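Local atomic coordinates of putative enoyl-CoA hydratase (Streptomyces avermitilis, PDB entry 3GKB), a protein that is of unconfirmed function but probably acts on acyl-CoA thioesters as an enoyl-CoA hydratase of the crotonase family. Residues T109-A114 / A122-A127. Numbering follows the deposited sequence.
Sequences TIVKLA and AEFVAA
Val111 and Val125 bring the two backbones closest, their CA atoms 6.2 Å apart, where helix 122-127 packs across one face of strand 109-113. The segment axes approach to 8.4 Å and run at 132° to each other, so the chain, after the short strand 116-118, returns over strand 108-113, pointing partly against it. Val111 sends its side chain toward the helix and touches it with both methyls. Its CG1, anti to the backbone N (chi1 166°), meets CG2 of Val125 at 4.1 Å, the two side chains crossing at about a right angle. The other branch, Val111 CG2, sits beside the ring of Phe124, near the ring plane and 4.4 Å from CD2, a looser approach to the edge. Two residues up the strand and on the same face, Leu113 reaches the same Val125 methyl, with CD1 4.2 Å from CG2. One valine branch of the helix is thus shared by two strand residues. The Phe124 ring also pairs edge-to-face with Phe58 of strand 55-60 and touches helix 96-103, while Val125 rests on Ala131 of the next strand, 130-134. On the helix's other side Glu123 accepts hydrogen bonds from the backbone N of Gly153 and Gly155. No hydrogen bond joins the two segments: the backbone of Val111 pairs instead with Met130 and Phe132 of the parallel neighbouring strand, 130-134. Cohesion across this buried interface of the crotonase-like core therefore rests on apolar contact between branched aliphatic groups and one ring edge.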
loop_
_atom_site.group_PDB
_atom_site.type_symbol
_atom_site.label_atom_id
_atom_site.label_comp_id
_atom_site.label_asym_id
_atom_site.label_seq_id
_atom_site.Cartn_x
_atom_site.Cartn_y
_atom_site.Cartn_z
ATOM N N THR B 109 -20.517 -2.535 -3.377
ATOM C CA THR B 109 -20.471 -3.972 -3.110
ATOM C C THR B 109 -19.611 -4.235 -1.835
ATOM O O THR B 109 -18.482 -3.704 -1.672
ATOM C CB THR B 109 -19.892 -4.737 -4.294
ATOM O OG1 THR B 109 -18.614 -4.172 -4.661
ATOM C CG2 THR B 109 -20.853 -4.684 -5.519
ATOM N N ILE B 110 -20.177 -5.013 -0.912
ATOM C CA ILE B 110 -19.545 -5.292 0.369
ATOM C C ILE B 110 -19.494 -6.806 0.560
ATOM O O ILE B 110 -20.509 -7.468 0.396
ATOM C CB ILE B 110 -20.357 -4.664 1.545
ATOM C CG1 ILE B 110 -20.430 -3.145 1.408
ATOM C CG2 ILE B 110 -19.719 -5.035 2.909
ATOM C CD1 ILE B 110 -21.434 -2.470 2.403
ATOM N N VAL B 111 -18.329 -7.351 0.893
ATOM C CA VAL B 111 -18.226 -8.790 1.231
ATOM C C VAL B 111 -18.073 -8.927 2.744
ATOM O O VAL B 111 -17.261 -8.230 3.364
ATOM C CB VAL B 111 -17.027 -9.481 0.522
ATOM C CG1 VAL B 111 -16.721 -10.867 1.157
ATOM C CG2 VAL B 111 -17.281 -9.617 -1.019
ATOM N N LYS B 112 -18.898 -9.784 3.326
ATOM C CA LYS B 112 -18.782 -10.202 4.715
ATOM C C LYS B 112 -18.171 -11.605 4.748
ATOM O O LYS B 112 -18.860 -12.592 4.410
ATOM C CB LYS B 112 -20.153 -10.225 5.373
ATOM C CG LYS B 112 -20.113 -10.703 6.813
ATOM C CD LYS B 112 -21.445 -10.450 7.525
ATOM C CE LYS B 112 -22.539 -11.345 7.027
ATOM N NZ LYS B 112 -23.814 -11.207 7.824
ATOM N N LEU B 113 -16.910 -11.686 5.167
ATOM C CA LEU B 113 -16.128 -12.918 5.121
ATOM C C LEU B 113 -15.940 -13.484 6.522
ATOM O O LEU B 113 -15.154 -12.964 7.316
ATOM C CB LEU B 113 -14.761 -12.669 4.465
ATOM C CG LEU B 113 -13.837 -13.899 4.353
ATOM C CD1 LEU B 113 -14.466 -14.921 3.361
ATOM C CD2 LEU B 113 -12.430 -13.534 3.938
ATOM N N ALA B 114 -16.630 -14.588 6.786
ATOM C CA ALA B 114 -16.539 -15.259 8.066
ATOM C C ALA B 114 -15.678 -16.508 8.003
ATOM O O ALA B 114 -15.003 -16.817 8.994
ATOM C CB ALA B 114 -17.938 -15.585 8.609
ATOM N N ALA B 122 -11.287 -16.280 -3.460
ATOM C CA ALA B 122 -10.464 -15.176 -2.923
ATOM C C ALA B 122 -10.465 -13.999 -3.892
ATOM O O ALA B 122 -10.408 -12.826 -3.484
ATOM C CB ALA B 122 -9.031 -15.636 -2.650
ATOM N N GLU B 123 -10.530 -14.308 -5.183
ATOM C CA GLU B 123 -10.673 -13.297 -6.233
ATOM C C GLU B 123 -11.968 -12.504 -6.067
ATOM O O GLU B 123 -11.960 -11.280 -6.190
ATOM C CB GLU B 123 -10.561 -13.938 -7.639
ATOM C CG GLU B 123 -9.157 -14.547 -7.891
ATOM C CD GLU B 123 -8.992 -15.396 -9.189
ATOM O OE1 GLU B 123 -7.990 -15.200 -9.896
ATOM O OE2 GLU B 123 -9.839 -16.268 -9.479
ATOM N N PHE B 124 -13.059 -13.225 -5.772
ATOM C CA PHE B 124 -14.404 -12.665 -5.542
ATOM C C PHE B 124 -14.348 -11.690 -4.377
ATOM O O PHE B 124 -14.753 -10.509 -4.496
ATOM C CB PHE B 124 -15.357 -13.853 -5.271
ATOM C CG PHE B 124 -16.805 -13.509 -5.199
ATOM C CD1 PHE B 124 -17.694 -14.089 -6.101
ATOM C CD2 PHE B 124 -17.318 -12.695 -4.202
ATOM C CE1 PHE B 124 -19.026 -13.824 -6.056
ATOM C CE2 PHE B 124 -18.708 -12.430 -4.163
ATOM C CZ PHE B 124 -19.533 -12.997 -5.089
ATOM N N VAL B 125 -13.728 -12.135 -3.272
ATOM C CA VAL B 125 -13.574 -11.277 -2.092
ATOM C C VAL B 125 -12.832 -9.991 -2.439
ATOM O O VAL B 125 -13.276 -8.905 -2.033
ATOM C CB VAL B 125 -12.880 -12.015 -0.916
ATOM C CG1 VAL B 125 -12.552 -11.028 0.260
ATOM C CG2 VAL B 125 -13.747 -13.208 -0.432
ATOM N N ALA B 126 -11.717 -10.095 -3.176
ATOM C CA ALA B 126 -10.848 -8.923 -3.438
ATOM C C ALA B 126 -11.463 -7.949 -4.444
ATOM O O ALA B 126 -11.099 -6.785 -4.482
ATOM C CB ALA B 126 -9.480 -9.382 -3.937
ATOM N N ALA B 127 -12.424 -8.423 -5.229
ATOM C CA ALA B 127 -13.018 -7.637 -6.333
ATOM C C ALA B 127 -14.088 -6.645 -5.839
ATOM O O ALA B 127 -14.349 -5.622 -6.485
ATOM C CB ALA B 127 -13.646 -8.568 -7.358
#